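Side-chain contact in putative short-chain dehydrogenase/reductase (Burkholderia xenovorans, PDB 5IZ4), which probably reduces 3-oxoacyl groups carried on acyl carrier protein, using NADPH: residues N198-G203 against A239-L244. Numbering follows the deposited sequence.
Sequences NALAPG and AEIAEL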
ATOM      1  N   ASN A 198     -10.907 -12.843   0.094  1.00 16.21           N
ATOM      2  CA  ASN A 198     -10.538 -11.618  -0.602  1.00 16.64           C
ATOM      3  C   ASN A 198     -11.625 -10.579  -0.380  1.00 15.06           C
ATOM      4  O   ASN A 198     -12.754 -10.901  -0.002  1.00 16.21           O
ATOM      5  CB  ASN A 198     -10.340 -11.859  -2.102  1.00 13.48           C
ATOM      6  CG  ASN A 198      -9.156 -12.767  -2.392  1.00 18.85           C
ATOM      7  OD1 ASN A 198      -7.997 -12.371  -2.221  1.00 16.66           O
ATOM      8  ND2 ASN A 198      -9.441 -13.990  -2.841  1.00 14.46           N
ATOM      9  N   ALA A 199     -11.272  -9.314  -0.602  1.00 15.06           N
ATOM     10  CA  ALA A 199     -12.235  -8.229  -0.501  1.00 13.81           C
ATOM     11  C   ALA A 199     -12.296  -7.488  -1.827  1.00 20.77           C
ATOM     12  O   ALA A 199     -11.330  -7.491  -2.601  1.00 19.05           O
ATOM     13  CB  ALA A 199     -11.892  -7.243   0.636  1.00 15.74           C
ATOM     14  N   LEU A 200     -13.452  -6.876  -2.091  1.00 17.15           N
ATOM     15  CA  LEU A 200     -13.636  -6.020  -3.260  1.00 20.58           C
ATOM     16  C   LEU A 200     -13.839  -4.588  -2.787  1.00 19.72           C
ATOM     17  O   LEU A 200     -14.533  -4.355  -1.799  1.00 18.29           O
ATOM     18  CB  LEU A 200     -14.849  -6.454  -4.091  1.00 22.83           C
ATOM     19  CG  LEU A 200     -14.928  -7.928  -4.466  1.00 27.66           C
ATOM     20  CD1 LEU A 200     -16.075  -8.207  -5.430  1.00 23.33           C
ATOM     21  CD2 LEU A 200     -13.626  -8.319  -5.073  1.00 24.63           C
ATOM     22  N   ALA A 201     -13.251  -3.617  -3.497  1.00 16.96           N
ATOM     23  CA  ALA A 201     -13.378  -2.212  -3.109  1.00 14.63           C
ATOM     24  C   ALA A 201     -13.965  -1.442  -4.286  1.00 21.12           C
ATOM     25  O   ALA A 201     -13.229  -0.810  -5.061  1.00 15.51           O
ATOM     26  CB  ALA A 201     -12.039  -1.622  -2.665  1.00 20.16           C
ATOM     27  N   PRO A 202     -15.284  -1.472  -4.445  1.00 19.34           N
ATOM     28  CA  PRO A 202     -15.922  -0.688  -5.504  1.00 18.73           C
ATOM     29  C   PRO A 202     -15.843   0.798  -5.205  1.00 20.27           C
ATOM     30  O   PRO A 202     -15.811   1.225  -4.045  1.00 19.97           O
ATOM     31  CB  PRO A 202     -17.385  -1.164  -5.483  1.00 20.64           C
ATOM     32  CG  PRO A 202     -17.437  -2.312  -4.536  1.00 28.05           C
ATOM     33  CD  PRO A 202     -16.258  -2.207  -3.624  1.00 16.58           C
ATOM     34  N   GLY A 203     -15.829   1.585  -6.274  1.00 18.97           N
ATOM     35  CA  GLY A 203     -16.036   3.014  -6.161  1.00 20.71           C
ATOM     36  C   GLY A 203     -17.503   3.346  -6.338  1.00 25.94           C
ATOM     37  O   GLY A 203     -18.346   2.825  -5.603  1.00 27.77           O
ATOM     38  N   ALA A 239     -23.552  -5.491 -11.804  1.00 24.89           N
ATOM     39  CA  ALA A 239     -23.119  -6.691 -12.520  1.00 23.93           C
ATOM     40  C   ALA A 239     -21.601  -6.804 -12.624  1.00 23.33           C
ATOM     41  O   ALA A 239     -21.062  -7.918 -12.591  1.00 20.62           O
ATOM     42  CB  ALA A 239     -23.745  -6.713 -13.914  1.00 23.81           C
ATOM     43  N   GLU A 240     -20.882  -5.685 -12.752  1.00 22.03           N
ATOM     44  CA  GLU A 240     -19.418  -5.723 -12.853  0.51 19.59           C
ATOM     45  C   GLU A 240     -18.783  -6.232 -11.568  1.00 20.62           C
ATOM     46  O   GLU A 240     -17.752  -6.915 -11.589  1.00 18.42           O
ATOM     47  CB  GLU A 240     -18.861  -4.330 -13.149  0.51 19.81           C
ATOM     48  CG  GLU A 240     -19.398  -3.638 -14.370  0.51 18.33           C
ATOM     49  CD  GLU A 240     -19.103  -2.151 -14.323  0.51 17.65           C
ATOM     50  OE1 GLU A 240     -18.079  -1.775 -13.714  0.51 18.10           O
ATOM     51  OE2 GLU A 240     -19.907  -1.360 -14.862  0.51 22.48           O
ATOM     52  N   ILE A 241     -19.360  -5.852 -10.426  1.00 20.49           N
ATOM     53  CA  ILE A 241     -18.814  -6.307  -9.155  1.00 17.38           C
ATOM     54  C   ILE A 241     -19.113  -7.788  -8.968  1.00 19.34           C
ATOM     55  O   ILE A 241     -18.292  -8.539  -8.424  1.00 19.31           O
ATOM     56  CB  ILE A 241     -19.372  -5.459  -7.996  1.00 19.69           C
ATOM     57  CG1 ILE A 241     -19.226  -3.968  -8.318  1.00 20.57           C
ATOM     58  CG2 ILE A 241     -18.633  -5.799  -6.695  1.00 18.53           C
ATOM     59  CD1 ILE A 241     -17.783  -3.526  -8.631  1.00 21.51           C
ATOM     60  N   ALA A 242     -20.296  -8.227  -9.420  1.00 20.84           N
ATOM     61  CA  ALA A 242     -20.628  -9.649  -9.445  1.00 20.25           C
ATOM     62  C   ALA A 242     -19.639 -10.434 -10.300  1.00 20.91           C
ATOM     63  O   ALA A 242     -19.219 -11.531  -9.916  1.00 18.63           O
ATOM     64  CB  ALA A 242     -22.052  -9.845  -9.968  1.00 19.36           C
ATOM     65  N   GLU A 243     -19.264  -9.895 -11.467  1.00 19.67           N
ATOM     66  CA  GLU A 243     -18.278 -10.581 -12.307  1.00 16.14           C
ATOM     67  C   GLU A 243     -16.968 -10.776 -11.562  1.00 19.11           C
ATOM     68  O   GLU A 243     -16.337 -11.835 -11.661  1.00 20.69           O
ATOM     69  CB  GLU A 243     -18.006  -9.802 -13.604  1.00 20.72           C
ATOM     70  CG  GLU A 243     -19.056  -9.903 -14.695  1.00 30.93           C
ATOM     71  CD  GLU A 243     -19.229 -11.308 -15.281  1.00 24.43           C
ATOM     72  OE1 GLU A 243     -20.340 -11.589 -15.762  1.00 36.25           O
ATOM     73  OE2 GLU A 243     -18.270 -12.111 -15.278  1.00 31.06           O
ATOM     74  N   LEU A 244     -16.529  -9.751 -10.830  1.00 16.49           N
ATOM     75  CA  LEU A 244     -15.297  -9.862 -10.061  1.00 15.40           C
ATOM     76  C   LEU A 244     -15.434 -10.900  -8.948  1.00 20.89           C
ATOM     77  O   LEU A 244     -14.512 -11.691  -8.713  1.00 19.43           O
ATOM     78  CB  LEU A 244     -14.932  -8.484  -9.507  1.00 19.49           C
ATOM     79  CG  LEU A 244     -13.633  -8.225  -8.745  1.00 28.16           C
ATOM     80  CD1 LEU A 244     -12.403  -8.594  -9.561  1.00 24.01           C
ATOM     81  CD2 LEU A 244     -13.583  -6.755  -8.350  1.00 27.71           C
TER
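Leu-200 pushes its forked end into the hollow between Ile-241 and Leu-244, two residues one helical turn apart. One methyl of the fork leans mainly on Ile-241, the other on Leu-244. Leu-200 CD1 lies 3.7 Å from Ile-241 CG2 and equally close to the Ile-241 backbone O, so this branch reaches down to the helix backbone. It is also near CG and CD2 of Leu-244. Leu-200 CD2 meets the branched end of Leu-244, 3.6 Å from Leu-244 CD2. The two leucines approach tip to tip, whereas Leu-200 and Ile-241 lie alongside each other, pointing opposite ways.

The two branches of Ile-241 serve different residues of the strand. CG2 stands anti to the backbone N and takes Leu-200. CG1 lies beside that N (chi1 -50°) and carries the other branch to the proline. Ile-241 CD1 sits on one face side of the ring, displaced outward past CB, 4.0 Å from Pro-202 CB. Leu-200 and Pro-202 are alternate residues on the strand, and both turn their side chains to the helix. Ala-201 between them points the other way and packs on Val-259. The side chains that meet are all apolar and buried.

Other parts of the fold pack around these side chains. Leu-248, one turn further along the helix, also touches Leu-200, and Ile-260 of the neighbouring strand touches Leu-244. Leu-244 also packs on Phe-247 of a second subunit. Ile-241 touches Ile-26, an ADP-binding residue of helix 25-36, and the side chain of Pro-202 is about 7 Å from the bound ADP.

Helix 238-250 runs nearly antiparallel to strand 195-202, at 159° between the short segments. This is helix-on-sheet packing in the Rossmann fold of short-chain dehydrogenases/reductases, with a late helix laid over the parallel sheet next to the nucleotide site.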